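PDB 4Q48: DNA helicase RecQ from Deinococcus radiodurans, which probably couples ATP hydrolysis to 3'-5' unwinding of duplex DNA, the chain here being its catalytic core of helicase, zinc-binding and RQC domains. Local coordinates for residues Gly30-Gln35 against Ser53-Leu58; Asn41-Met46 against Ala200-Ser205; Thr66-Ser71 against Leu118-Glu123; Leu141-Glu146 against Val177-Thr182. All blocks are in the same frame, centred on the assembly; numbering follows the deposited sequence.

How the interactions relate
All four contacts belong to the first helicase domain, a RecA-like fold of helices flanking a parallel sheet. Interactions 3, 4 and 2 pair neighbours in that sheet, ordered 91-94, 117-120, 66-70, 139-145, 176-180, 42-45, 202-204. Interaction 4 is the middle pair, its centre about 11 Å from that of interaction 3 and about 9 Å from that of interaction 2; interactions 2 and 3 do not touch. Interaction 1 joins the helices before and after strand 42-45 and packs against the sheet; its segments alternate along the chain with those of interaction 2, whose loop encloses interactions 3 and 4. The strand ends of interactions 2 and 4 and helix 50-62 lie at ADP-binding K52 and S53.

Interaction 1 (Gly30-Gln35 against Ser53-Leu58); sequences GEIVQQ and SLCYQL
I32 and C55 form the first of two apolar meetings between these helix segments. The methyl CG2 of I32 lies 3.9 Å from C55 CB, and C55 SG faces both I32 CG2 (4.0 Å) and I32 CD1 (4.1 Å). With CG1 beside the backbone N (chi1 -63°), I32 sends both ends of its branched side chain to the compact cysteine, which suits the narrow gap. The second meeting is V33 with L58, whose side chains cross at about a right angle, V33 CG1 standing 4.2 Å from L58 CG. The other methyl, V33 CG2, rests near the carbonyl oxygen of L54, so one beta-branched residue covers backbone and side chain alike. No hydrogen bond crosses the contact. Within helix 50-62, S53 O accepts from both Y56 N and Q57 N.

The segment axes run 9.0 Å apart at an angle of 29°. Helix 50-62 begins at the phosphate-binding P-loop, and S53 belongs to the ADP site. Helix 10-20 covers L54 and L58, while C55 rests on L179 of strand 176-180 and I32 on V44 of strand 42-45.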
loop_
_atom_site.group_PDB
_atom_site.type_symbol
_atom_site.label_atom_id
_atom_site.label_comp_id
_atom_site.label_asym_id
_atom_site.label_seq_id
_atom_site.Cartn_x
_atom_site.Cartn_y
_atom_site.Cartn_z
ATOM N N GLY A 30 -18.991 -6.617 -6.081
ATOM C CA GLY A 30 -20.203 -7.404 -5.985
ATOM C C GLY A 30 -19.974 -8.562 -5.044
ATOM O O GLY A 30 -20.780 -8.827 -4.141
ATOM N N GLU A 31 -18.849 -9.239 -5.241
ATOM C CA GLU A 31 -18.470 -10.345 -4.375
ATOM C C GLU A 31 -18.358 -9.849 -2.940
ATOM O O GLU A 31 -18.804 -10.536 -2.021
ATOM C CB GLU A 31 -17.156 -11.003 -4.840
ATOM C CG GLU A 31 -17.231 -11.754 -6.190
ATOM C CD GLU A 31 -17.110 -10.872 -7.445
ATOM O OE1 GLU A 31 -17.011 -9.629 -7.327
ATOM O OE2 GLU A 31 -17.118 -11.442 -8.567
ATOM N N ILE A 32 -17.750 -8.674 -2.746
ATOM C CA ILE A 32 -17.571 -8.123 -1.398
ATOM C C ILE A 32 -18.882 -7.777 -0.701
ATOM O O ILE A 32 -19.119 -8.183 0.441
ATOM C CB ILE A 32 -16.692 -6.866 -1.402
ATOM C CG1 ILE A 32 -15.278 -7.215 -1.889
ATOM C CG2 ILE A 32 -16.615 -6.290 -0.003
ATOM C CD1 ILE A 32 -14.292 -6.048 -1.885
ATOM N N VAL A 33 -19.734 -7.027 -1.385
ATOM C CA VAL A 33 -20.978 -6.599 -0.775
ATOM C C VAL A 33 -21.877 -7.784 -0.426
ATOM O O VAL A 33 -22.537 -7.774 0.608
ATOM C CB VAL A 33 -21.719 -5.613 -1.669
ATOM C CG1 VAL A 33 -23.170 -5.462 -1.226
ATOM C CG2 VAL A 33 -21.018 -4.279 -1.625
ATOM N N GLN A 34 -21.858 -8.829 -1.247
ATOM C CA GLN A 34 -22.629 -10.038 -0.942
ATOM C C GLN A 34 -22.121 -10.790 0.287
ATOM O O GLN A 34 -22.879 -11.365 1.046
ATOM C CB GLN A 34 -22.626 -10.979 -2.142
ATOM C CG GLN A 34 -23.596 -12.133 -2.030
ATOM C CD GLN A 34 -23.512 -13.066 -3.224
ATOM O OE1 GLN A 34 -22.427 -13.524 -3.597
ATOM N NE2 GLN A 34 -24.656 -13.331 -3.848
ATOM N N GLN A 35 -20.832 -10.733 0.526
ATOM C CA GLN A 35 -20.250 -11.566 1.555
ATOM C C GLN A 35 -20.545 -10.948 2.928
ATOM O O GLN A 35 -20.804 -11.666 3.901
ATOM C CB GLN A 35 -18.745 -11.711 1.305
ATOM C CG GLN A 35 -17.894 -11.871 2.543
ATOM C CD GLN A 35 -17.884 -13.286 3.051
ATOM O OE1 GLN A 35 -18.287 -14.207 2.339
ATOM N NE2 GLN A 35 -17.439 -13.471 4.295
ATOM N N SER A 53 -15.655 2.762 0.087
ATOM C CA SER A 53 -16.597 3.047 1.163
ATOM C C SER A 53 -17.886 2.268 0.937
ATOM O O SER A 53 -18.542 1.853 1.881
ATOM C CB SER A 53 -16.880 4.535 1.254
ATOM O OG SER A 53 -15.696 5.214 1.607
ATOM N N LEU A 54 -18.228 2.084 -0.335
ATOM C CA LEU A 54 -19.393 1.324 -0.778
ATOM C C LEU A 54 -19.485 -0.055 -0.120
ATOM O O LEU A 54 -20.564 -0.606 0.082
ATOM C CB LEU A 54 -19.304 1.152 -2.290
ATOM C CG LEU A 54 -20.371 0.435 -3.102
ATOM C CD1 LEU A 54 -21.653 1.240 -3.118
ATOM C CD2 LEU A 54 -19.861 0.228 -4.505
ATOM N N CYS A 55 -18.320 -0.606 0.185
ATOM C CA CYS A 55 -18.180 -1.965 0.653
ATOM C C CYS A 55 -18.678 -2.180 2.076
ATOM O O CYS A 55 -18.861 -3.325 2.503
ATOM C CB CYS A 55 -16.722 -2.382 0.519
ATOM S SG CYS A 55 -16.219 -2.515 -1.227
ATOM N N TYR A 56 -18.852 -1.105 2.835
ATOM C CA TYR A 56 -19.512 -1.245 4.116
ATOM C C TYR A 56 -20.785 -0.423 4.181
ATOM O O TYR A 56 -21.725 -0.797 4.872
ATOM C CB TYR A 56 -18.582 -0.883 5.275
ATOM C CG TYR A 56 -18.038 0.517 5.272
ATOM C CD1 TYR A 56 -18.815 1.595 5.681
ATOM C CD2 TYR A 56 -16.718 0.760 4.908
ATOM C CE1 TYR A 56 -18.296 2.889 5.688
ATOM C CE2 TYR A 56 -16.192 2.044 4.915
ATOM C CZ TYR A 56 -16.976 3.106 5.304
ATOM O OH TYR A 56 -16.435 4.378 5.313
ATOM N N GLN A 57 -20.818 0.697 3.475
ATOM C CA GLN A 57 -21.986 1.574 3.475
ATOM C C GLN A 57 -23.203 0.883 2.882
ATOM O O GLN A 57 -24.305 0.970 3.413
ATOM C CB GLN A 57 -21.681 2.834 2.679
ATOM C CG GLN A 57 -20.727 3.779 3.371
ATOM C CD GLN A 57 -20.293 4.909 2.469
ATOM O OE1 GLN A 57 -20.280 4.779 1.250
ATOM N NE2 GLN A 57 -19.972 6.035 3.062
ATOM N N LEU A 58 -22.992 0.173 1.785
ATOM C CA LEU A 58 -24.078 -0.513 1.107
ATOM C C LEU A 58 -24.554 -1.713 1.944
ATOM O O LEU A 58 -25.753 -1.856 2.180
ATOM C CB LEU A 58 -23.643 -0.925 -0.305
ATOM C CG LEU A 58 -24.649 -1.545 -1.261
ATOM C CD1 LEU A 58 -26.000 -0.892 -1.132
ATOM C CD2 LEU A 58 -24.132 -1.394 -2.677
#

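Interaction 2 (Asn41-Met46 against Ala200-Ser205); sequences NALVLM and APQFVS
L43 and L45 grip the neighbouring strand through alternating backbone hydrogen bonds: L43 N gives to P201 O (2.9 Å) and L45 N to F203 O (2.8 Å), while L43 O and L45 O accept from F203 N and S205 N. This is the parallel pattern, in which residues of one strand bond to residues flanking their partner in the other.

L43 and Q202 run alongside each other on one face of the sheet. The chain of Q202, bent at chi2, carries OE1 out beside the L43 methyl CD2, 3.7 Å away. Next to them L45 CD1 makes an apolar contact with V204 CG2 at 3.7 Å. The opposite face carries F203. With CG beside its backbone N (chi1 -60°), the ring presents CE1 to A42 CB, 4.0 Å away, and takes L43 O at its edge near the ring plane. The small alanine suits a place beside so broad a ring. At the end of the strands M46 SD lies 3.6 Å from S205 CB.

Farther out, I32 of helix 29-37 packs on V44 and F203. L43 and L45 give the greasy surface on which helix 185-194 lies. N41 OD1 accepts from R176 N, fixing the start of strand 42-45. M46 lies close to K52 of the ADP site. The arrangement is that of strand 42-45, which leads to the P-loop, paired with the edge strand 202-204 in a RecA-like helicase domain.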
loop_
_atom_site.group_PDB
_atom_site.type_symbol
_atom_site.label_atom_id
_atom_site.label_comp_id
_atom_site.label_asym_id
_atom_site.label_seq_id
_atom_site.Cartn_x
_atom_site.Cartn_y
_atom_site.Cartn_z
ATOM N N ASN A 41 -17.532 -12.285 7.139
ATOM C CA ASN A 41 -16.417 -11.395 7.444
ATOM C C ASN A 41 -15.628 -11.190 6.174
ATOM O O ASN A 41 -15.773 -11.964 5.229
ATOM C CB ASN A 41 -15.505 -11.966 8.528
ATOM C CG ASN A 41 -16.164 -12.006 9.890
ATOM O OD1 ASN A 41 -17.217 -11.392 10.106
ATOM N ND2 ASN A 41 -15.534 -12.713 10.828
ATOM N N ALA A 42 -14.791 -10.161 6.143
ATOM C CA ALA A 42 -14.062 -9.847 4.916
ATOM C C ALA A 42 -12.809 -9.013 5.164
ATOM O O ALA A 42 -12.733 -8.231 6.115
ATOM C CB ALA A 42 -14.974 -9.142 3.937
ATOM N N LEU A 43 -11.815 -9.223 4.309
ATOM C CA LEU A 43 -10.633 -8.378 4.245
ATOM C C LEU A 43 -10.599 -7.734 2.881
ATOM O O LEU A 43 -10.509 -8.422 1.865
ATOM C CB LEU A 43 -9.363 -9.165 4.486
ATOM C CG LEU A 43 -8.112 -8.299 4.452
ATOM C CD1 LEU A 43 -8.302 -7.084 5.337
ATOM C CD2 LEU A 43 -6.887 -9.082 4.889
ATOM N N VAL A 44 -10.727 -6.414 2.863
ATOM C CA VAL A 44 -10.827 -5.673 1.615
ATOM C C VAL A 44 -9.642 -4.718 1.418
ATOM O O VAL A 44 -9.349 -3.874 2.269
ATOM C CB VAL A 44 -12.159 -4.902 1.539
ATOM C CG1 VAL A 44 -12.196 -4.009 0.310
ATOM C CG2 VAL A 44 -13.320 -5.879 1.513
ATOM N N LEU A 45 -8.936 -4.882 0.304
ATOM C CA LEU A 45 -7.765 -4.070 0.027
ATOM C C LEU A 45 -8.023 -3.340 -1.281
ATOM O O LEU A 45 -8.219 -3.959 -2.336
ATOM C CB LEU A 45 -6.519 -4.951 -0.025
ATOM C CG LEU A 45 -6.465 -5.922 1.173
ATOM C CD1 LEU A 45 -6.710 -7.342 0.699
ATOM C CD2 LEU A 45 -5.187 -5.861 1.982
ATOM N N MET A 46 -8.168 -2.021 -1.177
ATOM C CA MET A 46 -8.494 -1.201 -2.343
ATOM C C MET A 46 -7.773 0.132 -2.344
ATOM O O MET A 46 -7.433 0.660 -1.293
ATOM C CB MET A 46 -10.003 -0.956 -2.409
ATOM C CG MET A 46 -10.790 -2.154 -2.897
ATOM S SD MET A 46 -12.447 -1.771 -3.511
ATOM C CE MET A 46 -12.240 -0.101 -4.103
ATOM N N ALA A 200 -11.170 -15.496 7.089
ATOM C CA ALA A 200 -12.069 -14.702 6.257
ATOM C C ALA A 200 -11.593 -14.582 4.804
ATOM O O ALA A 200 -10.395 -14.630 4.520
ATOM C CB ALA A 200 -12.252 -13.321 6.873
ATOM N N PRO A 201 -12.535 -14.408 3.871
ATOM C CA PRO A 201 -12.044 -14.152 2.512
ATOM C C PRO A 201 -11.286 -12.820 2.467
ATOM O O PRO A 201 -11.596 -11.904 3.241
ATOM C CB PRO A 201 -13.328 -14.066 1.661
ATOM C CG PRO A 201 -14.417 -14.539 2.525
ATOM C CD PRO A 201 -13.999 -14.389 3.959
ATOM N N GLN A 202 -10.262 -12.740 1.624
ATOM C CA GLN A 202 -9.505 -11.502 1.468
ATOM C C GLN A 202 -9.695 -11.088 0.026
ATOM O O GLN A 202 -9.526 -11.896 -0.893
ATOM C CB GLN A 202 -8.030 -11.657 1.842
ATOM C CG GLN A 202 -7.080 -11.927 0.688
ATOM C CD GLN A 202 -5.720 -11.278 0.907
ATOM O OE1 GLN A 202 -5.349 -10.923 2.039
ATOM N NE2 GLN A 202 -4.972 -11.108 -0.177
ATOM N N PHE A 203 -10.129 -9.843 -0.151
ATOM C CA PHE A 203 -10.466 -9.296 -1.466
ATOM C C PHE A 203 -9.504 -8.213 -1.941
ATOM O O PHE A 203 -9.222 -7.240 -1.225
ATOM C CB PHE A 203 -11.886 -8.744 -1.461
ATOM C CG PHE A 203 -12.933 -9.768 -1.144
ATOM C CD1 PHE A 203 -13.266 -10.050 0.173
ATOM C CD2 PHE A 203 -13.592 -10.444 -2.158
ATOM C CE1 PHE A 203 -14.237 -10.978 0.472
ATOM C CE2 PHE A 203 -14.571 -11.372 -1.866
ATOM C CZ PHE A 203 -14.892 -11.635 -0.550
ATOM N N VAL A 204 -8.979 -8.386 -3.143
ATOM C CA VAL A 204 -8.046 -7.407 -3.664
ATOM C C VAL A 204 -8.640 -6.823 -4.935
ATOM O O VAL A 204 -8.717 -7.502 -5.959
ATOM C CB VAL A 204 -6.664 -8.051 -3.937
ATOM C CG1 VAL A 204 -5.704 -7.028 -4.479
ATOM C CG2 VAL A 204 -6.082 -8.658 -2.653
ATOM N N SER A 205 -9.092 -5.574 -4.873
ATOM C CA SER A 205 -9.559 -4.912 -6.087
ATOM C C SER A 205 -8.324 -4.332 -6.757
ATOM O O SER A 205 -7.325 -4.062 -6.081
ATOM C CB SER A 205 -10.603 -3.838 -5.781
ATOM O OG SER A 205 -10.661 -2.843 -6.799
#

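Interaction 3 (Thr66-Ser71 against Leu118-Glu123); sequences TGIVVS and LYVAPE
I68, V69 and V70 run parallel to L118, Y119 and V120 as adjacent strands of the RecA-like sheet, held by L118 N to G67 O (2.8 Å), V69 N to L118 O (2.9 Å) and V120 N to V69 O (3.1 Å), with an angle of 23° between the strand directions. L118 N and V120 N lie nearly in line with the C=O they bind, whereas V69 N is tilted 21° from the carbonyl plane of L118.

V69 and Y119 share one face of the sheet and lie side by side. V69 CG1 touches Y119 CE2 at 3.6 Å, and CG2 sits over one ring face, offset toward the rim. An alanine in place of V69 would lose both methyls, and the Y119 ring would probably be freer to turn about its CB-CG bond. Beta-branched valine suits a strand, and tyrosine adds a polar end: its OH is hydrogen-bonded to Y56 OH and to Q57 NE2 of helix 50-62.

I68, L118 and V120 occupy the other face. I68 CD1 meets L118 CB at 4.0 Å, while I68 CG2 crosses to V120 CG1. That V120 methyl stands between its own backbone N and carbonyl carbon (chi1 47°), which brings it toward I68 and V69 O. T66 CG2 closes over L118 from the strand's beginning, and helix 100-111 covers L118 from outside.

Past the strands A121 takes the N-cap place of helix 122-125, and its CA points a C-H at S71 O, 3.6 Å away, beside P122 CD at 3.4 Å from the same oxygen.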
loop_
_atom_site.group_PDB
_atom_site.type_symbol
_atom_site.label_atom_id
_atom_site.label_comp_id
_atom_site.label_asym_id
_atom_site.label_seq_id
_atom_site.Cartn_x
_atom_site.Cartn_y
_atom_site.Cartn_z
ATOM N N THR A 66 -27.656 -0.442 12.294
ATOM C CA THR A 66 -26.636 0.540 12.007
ATOM C C THR A 66 -25.251 -0.067 11.742
ATOM O O THR A 66 -24.787 -0.911 12.516
ATOM C CB THR A 66 -26.522 1.483 13.177
ATOM O OG1 THR A 66 -27.829 1.958 13.517
ATOM C CG2 THR A 66 -25.557 2.638 12.885
ATOM N N GLY A 67 -24.592 0.373 10.665
ATOM C CA GLY A 67 -23.194 0.058 10.451
ATOM C C GLY A 67 -22.301 0.855 11.385
ATOM O O GLY A 67 -22.408 2.061 11.484
ATOM N N ILE A 68 -21.385 0.179 12.057
ATOM C CA ILE A 68 -20.493 0.853 12.986
ATOM C C ILE A 68 -19.132 0.939 12.315
ATOM O O ILE A 68 -18.451 -0.065 12.180
ATOM C CB ILE A 68 -20.382 0.085 14.326
ATOM C CG1 ILE A 68 -21.763 -0.140 14.934
ATOM C CG2 ILE A 68 -19.517 0.831 15.301
ATOM C CD1 ILE A 68 -22.535 1.139 15.146
ATOM N N VAL A 69 -18.737 2.134 11.897
ATOM C CA VAL A 69 -17.498 2.310 11.128
ATOM C C VAL A 69 -16.405 2.847 12.039
ATOM O O VAL A 69 -16.536 3.916 12.624
ATOM C CB VAL A 69 -17.685 3.269 9.915
ATOM C CG1 VAL A 69 -16.476 3.265 9.030
ATOM C CG2 VAL A 69 -18.903 2.882 9.108
ATOM N N VAL A 70 -15.336 2.083 12.188
ATOM C CA VAL A 70 -14.221 2.539 12.978
ATOM C C VAL A 70 -13.185 3.258 12.118
ATOM O O VAL A 70 -12.724 2.713 11.115
ATOM C CB VAL A 70 -13.568 1.377 13.685
ATOM C CG1 VAL A 70 -12.740 1.883 14.847
ATOM C CG2 VAL A 70 -14.631 0.419 14.157
ATOM N N SER A 71 -12.832 4.480 12.505
ATOM C CA SER A 71 -11.831 5.270 11.784
ATOM C C SER A 71 -11.174 6.329 12.683
ATOM O O SER A 71 -11.841 6.975 13.516
ATOM C CB SER A 71 -12.443 5.947 10.545
ATOM O OG SER A 71 -11.608 6.991 10.060
ATOM N N LEU A 118 -22.797 4.841 11.775
ATOM C CA LEU A 118 -22.220 5.573 12.871
ATOM C C LEU A 118 -20.702 5.562 12.744
ATOM O O LEU A 118 -20.050 4.510 12.802
ATOM C CB LEU A 118 -22.643 4.985 14.203
ATOM C CG LEU A 118 -21.991 5.780 15.331
ATOM C CD1 LEU A 118 -22.586 7.168 15.393
ATOM C CD2 LEU A 118 -22.146 5.082 16.650
ATOM N N TYR A 119 -20.138 6.740 12.531
ATOM C CA TYR A 119 -18.691 6.890 12.491
ATOM C C TYR A 119 -18.172 7.162 13.908
ATOM O O TYR A 119 -18.626 8.088 14.586
ATOM C CB TYR A 119 -18.315 8.007 11.501
ATOM C CG TYR A 119 -18.465 7.593 10.046
ATOM C CD1 TYR A 119 -19.654 7.780 9.350
ATOM C CD2 TYR A 119 -17.426 6.971 9.390
ATOM C CE1 TYR A 119 -19.774 7.382 8.023
ATOM C CE2 TYR A 119 -17.536 6.582 8.086
ATOM C CZ TYR A 119 -18.697 6.780 7.401
ATOM O OH TYR A 119 -18.740 6.354 6.087
ATOM N N VAL A 120 -17.226 6.354 14.361
ATOM C CA VAL A 120 -16.792 6.458 15.737
ATOM C C VAL A 120 -15.283 6.299 15.861
ATOM O O VAL A 120 -14.698 5.347 15.365
ATOM C CB VAL A 120 -17.526 5.392 16.613
ATOM C CG1 VAL A 120 -17.490 4.027 15.938
ATOM C CG2 VAL A 120 -16.962 5.324 18.030
ATOM N N ALA A 121 -14.656 7.260 16.517
ATOM C CA ALA A 121 -13.246 7.188 16.789
ATOM C C ALA A 121 -13.002 5.973 17.676
ATOM O O ALA A 121 -13.833 5.639 18.515
ATOM C CB ALA A 121 -12.772 8.459 17.463
ATOM N N PRO A 122 -11.843 5.325 17.507
ATOM C CA PRO A 122 -11.439 4.163 18.308
ATOM C C PRO A 122 -11.467 4.469 19.793
ATOM O O PRO A 122 -11.804 3.625 20.625
ATOM C CB PRO A 122 -10.003 3.911 17.845
ATOM C CG PRO A 122 -9.944 4.490 16.484
ATOM C CD PRO A 122 -10.838 5.674 16.488
ATOM N N GLU A 123 -11.118 5.708 20.105
ATOM C CA GLU A 123 -11.063 6.194 21.477
ATOM C C GLU A 123 -12.452 6.066 22.108
ATOM O O GLU A 123 -12.593 5.571 23.228
ATOM C CB GLU A 123 -10.531 7.642 21.487
ATOM C CG GLU A 123 -11.009 8.521 22.613
ATOM C CD GLU A 123 -12.368 9.139 22.328
ATOM O OE1 GLU A 123 -12.709 9.318 21.133
ATOM O OE2 GLU A 123 -13.096 9.434 23.302
#

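Interaction 4 (Leu141-Glu146 against Val177-Thr182); sequences LFAIDE and VALTAT
The D145 carboxylate is the flat side-chain group nearest L179, its OD1 lying 3.6 Å from L179 O without a bond between the two oxygens. What places it are its bonds: OD1 spends its anti lone pair, the one turned away from the other oxygen, on E146 N at 2.7 Å, and it also forms a salt bridge with K52 NZ of the P-loop. With CG anti to the backbone N and beside the carbonyl carbon (chi1 -151°), the carboxylate reaches this next amide. Y56 CE2 packs near the other oxygen, OD2. An alanine instead of D145 would probably leave K52 without its acidic mate and E146 N without this acceptor. D145 and E146 open the DEAH (Walker B) motif of the family. F142 turns its ring away from the second strand, to meet F171 with planes at about 60°.

Behind this carboxylate end the strands are joined by V177 N to F142 O (2.9 Å), I144 N to V177 O (2.8 Å) and L179 N to I144 O (2.9 Å), the donors of the second and third both tilted a little over 20° from the carbonyl plane. A143 CB meets V177 CG1 at 3.9 Å, and L179 CD1 also approaches that small alanine. On the other face A178 is the small partner of I144, their CB atoms side by side. Beyond the strand, T180 OG1 accepts from T182 N in an ST turn and also bonds H148 ND1.

The pair are the two strands of a beta-alpha-beta unit with helix 165-170 between them. Strand 66-70 flanks 139-145, strand 42-45 flanks 176-180, and helix 50-62 packs on A143 and L179.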
loop_
_atom_site.group_PDB
_atom_site.type_symbol
_atom_site.label_atom_id
_atom_site.label_comp_id
_atom_site.label_asym_id
_atom_site.label_seq_id
_atom_site.Cartn_x
_atom_site.Cartn_y
_atom_site.Cartn_z
ATOM N N LEU A 141 -23.286 -4.163 11.490
ATOM C CA LEU A 141 -21.924 -4.686 11.361
ATOM C C LEU A 141 -20.887 -3.765 11.971
ATOM O O LEU A 141 -21.196 -2.677 12.437
ATOM C CB LEU A 141 -21.575 -4.914 9.887
ATOM C CG LEU A 141 -21.689 -3.662 8.997
ATOM C CD1 LEU A 141 -20.306 -2.977 8.795
ATOM C CD2 LEU A 141 -22.369 -3.975 7.669
ATOM N N PHE A 142 -19.648 -4.234 11.964
ATOM C CA PHE A 142 -18.479 -3.397 12.214
ATOM C C PHE A 142 -17.619 -3.296 10.959
ATOM O O PHE A 142 -17.207 -4.327 10.410
ATOM C CB PHE A 142 -17.645 -3.971 13.345
ATOM C CG PHE A 142 -18.288 -3.879 14.680
ATOM C CD1 PHE A 142 -18.374 -2.662 15.335
ATOM C CD2 PHE A 142 -18.839 -5.005 15.280
ATOM C CE1 PHE A 142 -18.968 -2.570 16.600
ATOM C CE2 PHE A 142 -19.438 -4.924 16.517
ATOM C CZ PHE A 142 -19.503 -3.697 17.183
ATOM N N ALA A 143 -17.343 -2.071 10.505
ATOM C CA ALA A 143 -16.340 -1.848 9.448
ATOM C C ALA A 143 -15.137 -1.185 10.045
ATOM O O ALA A 143 -15.231 -0.055 10.544
ATOM C CB ALA A 143 -16.887 -1.003 8.350
ATOM N N ILE A 144 -14.002 -1.878 10.005
ATOM C CA ILE A 144 -12.737 -1.286 10.438
ATOM C C ILE A 144 -11.994 -0.714 9.217
ATOM O O ILE A 144 -11.415 -1.455 8.416
ATOM C CB ILE A 144 -11.866 -2.305 11.196
ATOM C CG1 ILE A 144 -12.538 -2.703 12.512
ATOM C CG2 ILE A 144 -10.539 -1.715 11.560
ATOM C CD1 ILE A 144 -13.232 -4.061 12.482
ATOM N N ASP A 145 -12.077 0.609 9.050
ATOM C CA ASP A 145 -11.394 1.284 7.951
ATOM C C ASP A 145 -9.975 1.630 8.367
ATOM O O ASP A 145 -9.709 1.876 9.552
ATOM C CB ASP A 145 -12.124 2.556 7.510
ATOM C CG ASP A 145 -11.888 2.872 6.031
ATOM O OD1 ASP A 145 -10.820 2.467 5.499
ATOM O OD2 ASP A 145 -12.765 3.515 5.402
ATOM N N GLU A 146 -9.084 1.654 7.377
ATOM C CA GLU A 146 -7.650 1.776 7.617
ATOM C C GLU A 146 -7.136 0.754 8.618
ATOM O O GLU A 146 -6.443 1.113 9.579
ATOM C CB GLU A 146 -7.308 3.189 8.073
ATOM C CG GLU A 146 -7.110 4.121 6.888
ATOM C CD GLU A 146 -7.707 5.471 7.124
ATOM O OE1 GLU A 146 -8.428 5.610 8.133
ATOM O OE2 GLU A 146 -7.456 6.393 6.319
ATOM N N VAL A 177 -15.894 -6.245 8.628
ATOM C CA VAL A 177 -15.148 -6.065 7.385
ATOM C C VAL A 177 -14.061 -5.013 7.591
ATOM O O VAL A 177 -14.314 -3.912 8.096
ATOM C CB VAL A 177 -16.068 -5.687 6.190
ATOM C CG1 VAL A 177 -16.786 -4.360 6.426
ATOM C CG2 VAL A 177 -15.262 -5.639 4.918
ATOM N N ALA A 178 -12.832 -5.401 7.279
ATOM C CA ALA A 178 -11.668 -4.526 7.431
ATOM C C ALA A 178 -11.175 -4.121 6.057
ATOM O O ALA A 178 -10.970 -4.961 5.177
ATOM C CB ALA A 178 -10.552 -5.207 8.238
ATOM N N LEU A 179 -11.035 -2.825 5.846
ATOM C CA LEU A 179 -10.625 -2.343 4.541
ATOM C C LEU A 179 -9.352 -1.517 4.635
ATOM O O LEU A 179 -9.167 -0.760 5.599
ATOM C CB LEU A 179 -11.746 -1.516 3.909
ATOM C CG LEU A 179 -13.174 -2.045 4.085
ATOM C CD1 LEU A 179 -13.840 -1.346 5.271
ATOM C CD2 LEU A 179 -13.983 -1.863 2.820
ATOM N N THR A 180 -8.425 -1.723 3.708
ATOM C CA THR A 180 -7.211 -0.911 3.723
ATOM C C THR A 180 -6.750 -0.549 2.306
ATOM O O THR A 180 -7.127 -1.194 1.320
ATOM C CB THR A 180 -6.050 -1.609 4.493
ATOM O OG1 THR A 180 -4.918 -0.727 4.572
ATOM C CG2 THR A 180 -5.649 -2.918 3.832
ATOM N N ALA A 181 -5.919 0.485 2.222
ATOM C CA ALA A 181 -5.350 0.935 0.955
ATOM C C ALA A 181 -3.855 0.666 0.954
ATOM O O ALA A 181 -3.177 0.888 -0.047
ATOM C CB ALA A 181 -5.636 2.408 0.713
ATOM N N THR A 182 -3.329 0.214 2.086
ATOM C CA THR A 182 -1.914 -0.089 2.145
ATOM C C THR A 182 -1.829 -1.552 2.540
ATOM O O THR A 182 -2.020 -1.926 3.704
ATOM C CB THR A 182 -1.158 0.793 3.147
ATOM O OG1 THR A 182 -1.063 0.114 4.416
ATOM C CG2 THR A 182 -1.871 2.150 3.302
#